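Local coordinates for protein NAD(P)H-FMN oxidoreductase (Bacillus subtilis, PDB 5LVA) that binds flavin mononucleotide and probably uses NAD(P)H to reduce flavins or quinones, at residues E112-G117 against V147-G152. Residues are numbered along the deposited sequence; the frame is centred on the assembly and turned at random.
With FMN (flavin mononucleotide), chain C.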
# COMPACT_ATOMS: atom_id res chain seq x y z
N GLU A 112 -8.49 7.69 -17.44
CA GLU A 112 -8.20 8.57 -18.57
C GLU A 112 -7.32 9.75 -18.19
O GLU A 112 -6.59 10.27 -19.03
CB GLU A 112 -9.52 9.11 -19.17
CG GLU A 112 -9.85 8.71 -20.63
CD GLU A 112 -8.91 9.29 -21.70
OE1 GLU A 112 -8.92 10.53 -21.94
OE2 GLU A 112 -8.19 8.50 -22.36
N ALA A 113 -7.39 10.20 -16.95
CA ALA A 113 -6.61 11.36 -16.53
C ALA A 113 -5.11 11.03 -16.35
O ALA A 113 -4.26 11.91 -16.50
CB ALA A 113 -7.16 11.94 -15.26
N TYR A 114 -4.80 9.78 -16.05
CA TYR A 114 -3.43 9.40 -15.74
C TYR A 114 -2.68 8.84 -16.95
O TYR A 114 -2.41 7.66 -17.04
CB TYR A 114 -3.42 8.41 -14.57
CG TYR A 114 -3.86 9.08 -13.29
CD1 TYR A 114 -3.02 9.93 -12.62
CD2 TYR A 114 -5.14 8.91 -12.79
CE1 TYR A 114 -3.41 10.57 -11.48
CE2 TYR A 114 -5.55 9.55 -11.63
CZ TYR A 114 -4.67 10.38 -10.98
OH TYR A 114 -5.05 11.04 -9.85
N GLN A 115 -2.35 9.74 -17.86
CA GLN A 115 -1.60 9.40 -19.07
C GLN A 115 -1.18 10.68 -19.76
O GLN A 115 -1.74 11.74 -19.51
CB GLN A 115 -2.42 8.56 -20.03
CG GLN A 115 -3.54 9.33 -20.66
CD GLN A 115 -4.33 8.49 -21.62
OE1 GLN A 115 -5.55 8.59 -21.68
NE2 GLN A 115 -3.64 7.66 -22.38
N ALA A 116 -0.19 10.58 -20.64
CA ALA A 116 0.19 11.72 -21.45
C ALA A 116 -0.97 12.05 -22.37
O ALA A 116 -1.50 11.18 -23.04
CB ALA A 116 1.43 11.42 -22.23
N GLY A 117 -1.39 13.32 -22.37
CA GLY A 117 -2.57 13.71 -23.11
C GLY A 117 -3.83 13.75 -22.24
O GLY A 117 -4.83 14.32 -22.64
N VAL A 147 -4.63 -0.58 -8.53
CA VAL A 147 -5.09 0.78 -8.65
C VAL A 147 -6.58 0.81 -8.90
O VAL A 147 -7.08 0.10 -9.75
CB VAL A 147 -4.37 1.51 -9.79
CG1 VAL A 147 -4.64 3.00 -9.71
CG2 VAL A 147 -2.89 1.26 -9.73
N PHE A 148 -7.29 1.64 -8.15
CA PHE A 148 -8.71 1.79 -8.37
C PHE A 148 -9.00 3.25 -8.62
O PHE A 148 -8.68 4.10 -7.80
CB PHE A 148 -9.52 1.26 -7.19
CG PHE A 148 -11.00 1.18 -7.46
CD1 PHE A 148 -11.52 0.15 -8.21
CD2 PHE A 148 -11.85 2.12 -6.96
CE1 PHE A 148 -12.86 0.07 -8.45
CE2 PHE A 148 -13.20 2.04 -7.20
CZ PHE A 148 -13.70 1.01 -7.95
N TYR A 149 -9.61 3.52 -9.77
CA TYR A 149 -9.88 4.87 -10.21
C TYR A 149 -11.33 5.23 -9.96
O TYR A 149 -12.14 4.36 -9.69
CB TYR A 149 -9.56 5.01 -11.70
CG TYR A 149 -8.11 4.77 -12.09
CD1 TYR A 149 -7.17 5.78 -12.01
CD2 TYR A 149 -7.70 3.53 -12.55
CE1 TYR A 149 -5.87 5.57 -12.36
CE2 TYR A 149 -6.39 3.31 -12.90
CZ TYR A 149 -5.48 4.34 -12.81
OH TYR A 149 -4.18 4.15 -13.17
N GLN A 150 -11.65 6.52 -10.06
CA GLN A 150 -13.02 6.99 -9.88
C GLN A 150 -13.51 6.67 -8.47
O GLN A 150 -14.70 6.48 -8.25
CB GLN A 150 -13.95 6.37 -10.92
CG GLN A 150 -13.95 7.02 -12.27
CD GLN A 150 -14.90 8.18 -12.35
OE1 GLN A 150 -14.50 9.33 -12.52
NE2 GLN A 150 -16.18 7.89 -12.22
N ALA A 151 -12.58 6.61 -7.54
CA ALA A 151 -12.85 6.21 -6.17
C ALA A 151 -13.81 7.17 -5.47
O ALA A 151 -13.57 8.37 -5.41
CB ALA A 151 -11.55 6.09 -5.40
N GLY A 152 -14.91 6.63 -4.95
CA GLY A 152 -15.94 7.45 -4.33
C GLY A 152 -17.15 7.76 -5.21
O GLY A 152 -18.25 7.93 -4.70
N1 FMN C . -7.47 11.71 -6.16
C2 FMN C . -6.64 11.66 -7.27
O2 FMN C . -6.98 11.02 -8.26
N3 FMN C . -5.43 12.30 -7.27
C4 FMN C . -5.02 13.01 -6.18
O4 FMN C . -3.93 13.56 -6.23
C4A FMN C . -5.85 13.08 -5.06
N5 FMN C . -5.46 13.79 -3.95
C5A FMN C . -6.27 13.86 -2.84
C6 FMN C . -5.84 14.58 -1.73
C7 FMN C . -6.61 14.66 -0.60
C7M FMN C . -6.12 15.45 0.58
C8 FMN C . -7.85 14.01 -0.57
C8M FMN C . -8.73 14.06 0.64
C9 FMN C . -8.27 13.29 -1.68
C9A FMN C . -7.48 13.20 -2.82
N10 FMN C . -7.90 12.49 -3.94
C10 FMN C . -7.07 12.42 -5.05
C1' FMN C . -9.20 11.73 -3.92
C2' FMN C . -8.83 10.39 -3.23
O2' FMN C . -7.82 9.70 -3.95
C3' FMN C . -10.01 9.47 -2.87
O3' FMN C . -10.75 10.18 -1.91
C4' FMN C . -9.50 8.13 -2.29
O4' FMN C . -8.65 7.55 -3.22
C5' FMN C . -10.49 7.02 -1.95
O5' FMN C . -11.16 7.32 -0.76
P FMN C . -11.50 6.34 0.47
O1P FMN C . -11.17 7.19 1.64
O2P FMN C . -12.95 5.99 0.40
O3P FMN C . -10.71 5.09 0.61
O HOH W 1 -2.18 5.23 -15.02
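The rings of Tyr-114 and Tyr-149 meet at an oblique angle: Tyr-114 CD2 comes to the edge of the Tyr-149 ring, near its plane, and CE1 is the atom it meets, 3.4 Å away. The two planes are inclined by 38° and the centroids lie 5.8 Å apart. One face of Tyr-149 carries CG1 of Val-147, set toward the rim, while the edge of Tyr-114 receives O2 of the flavin in its plane. This is the cofactor end of a flavodoxin-like fold, whose parallel sheet has strand order 2-1-3-4-5. Residues 112-117 belong to the loop that follows strand 100-106; the segment 147-152 carries the end of strand 141-148, one of the two outermost strands, into the next loop.

The phenol of Tyr-114 donates a hydrogen bond from OH to FMN O2, at 2.5 Å. The backbone makes an inverse gamma turn centred on this residue, and CG sits anti to the carbonyl carbon (chi1 -68°), which sends the ring toward both Tyr-149 and the pyrimidine end of the isoalloxazine. Ile-124 of helix 124-127 touches both tyrosines, and Leu-66, itself an FMN-binding residue, packs on Tyr-114. Replacing Tyr-114 by an alanine would probably leave flavin O2 without this donor and the CE1 edge of Tyr-149 without its aromatic neighbour.

Further along the second segment, Ala-151 lies by the ribityl chain, its CB 3.7 Å from FMN C5'. The two loops therefore touch the cofactor at different places, one at the ring and the other near the phosphate end of the chain. On the side away from the flavin a water ties them together: it donates to the carbonyl O of Tyr-114 at 3.2 Å and is hydrogen-bonded to Tyr-149 OH at 2.9 Å.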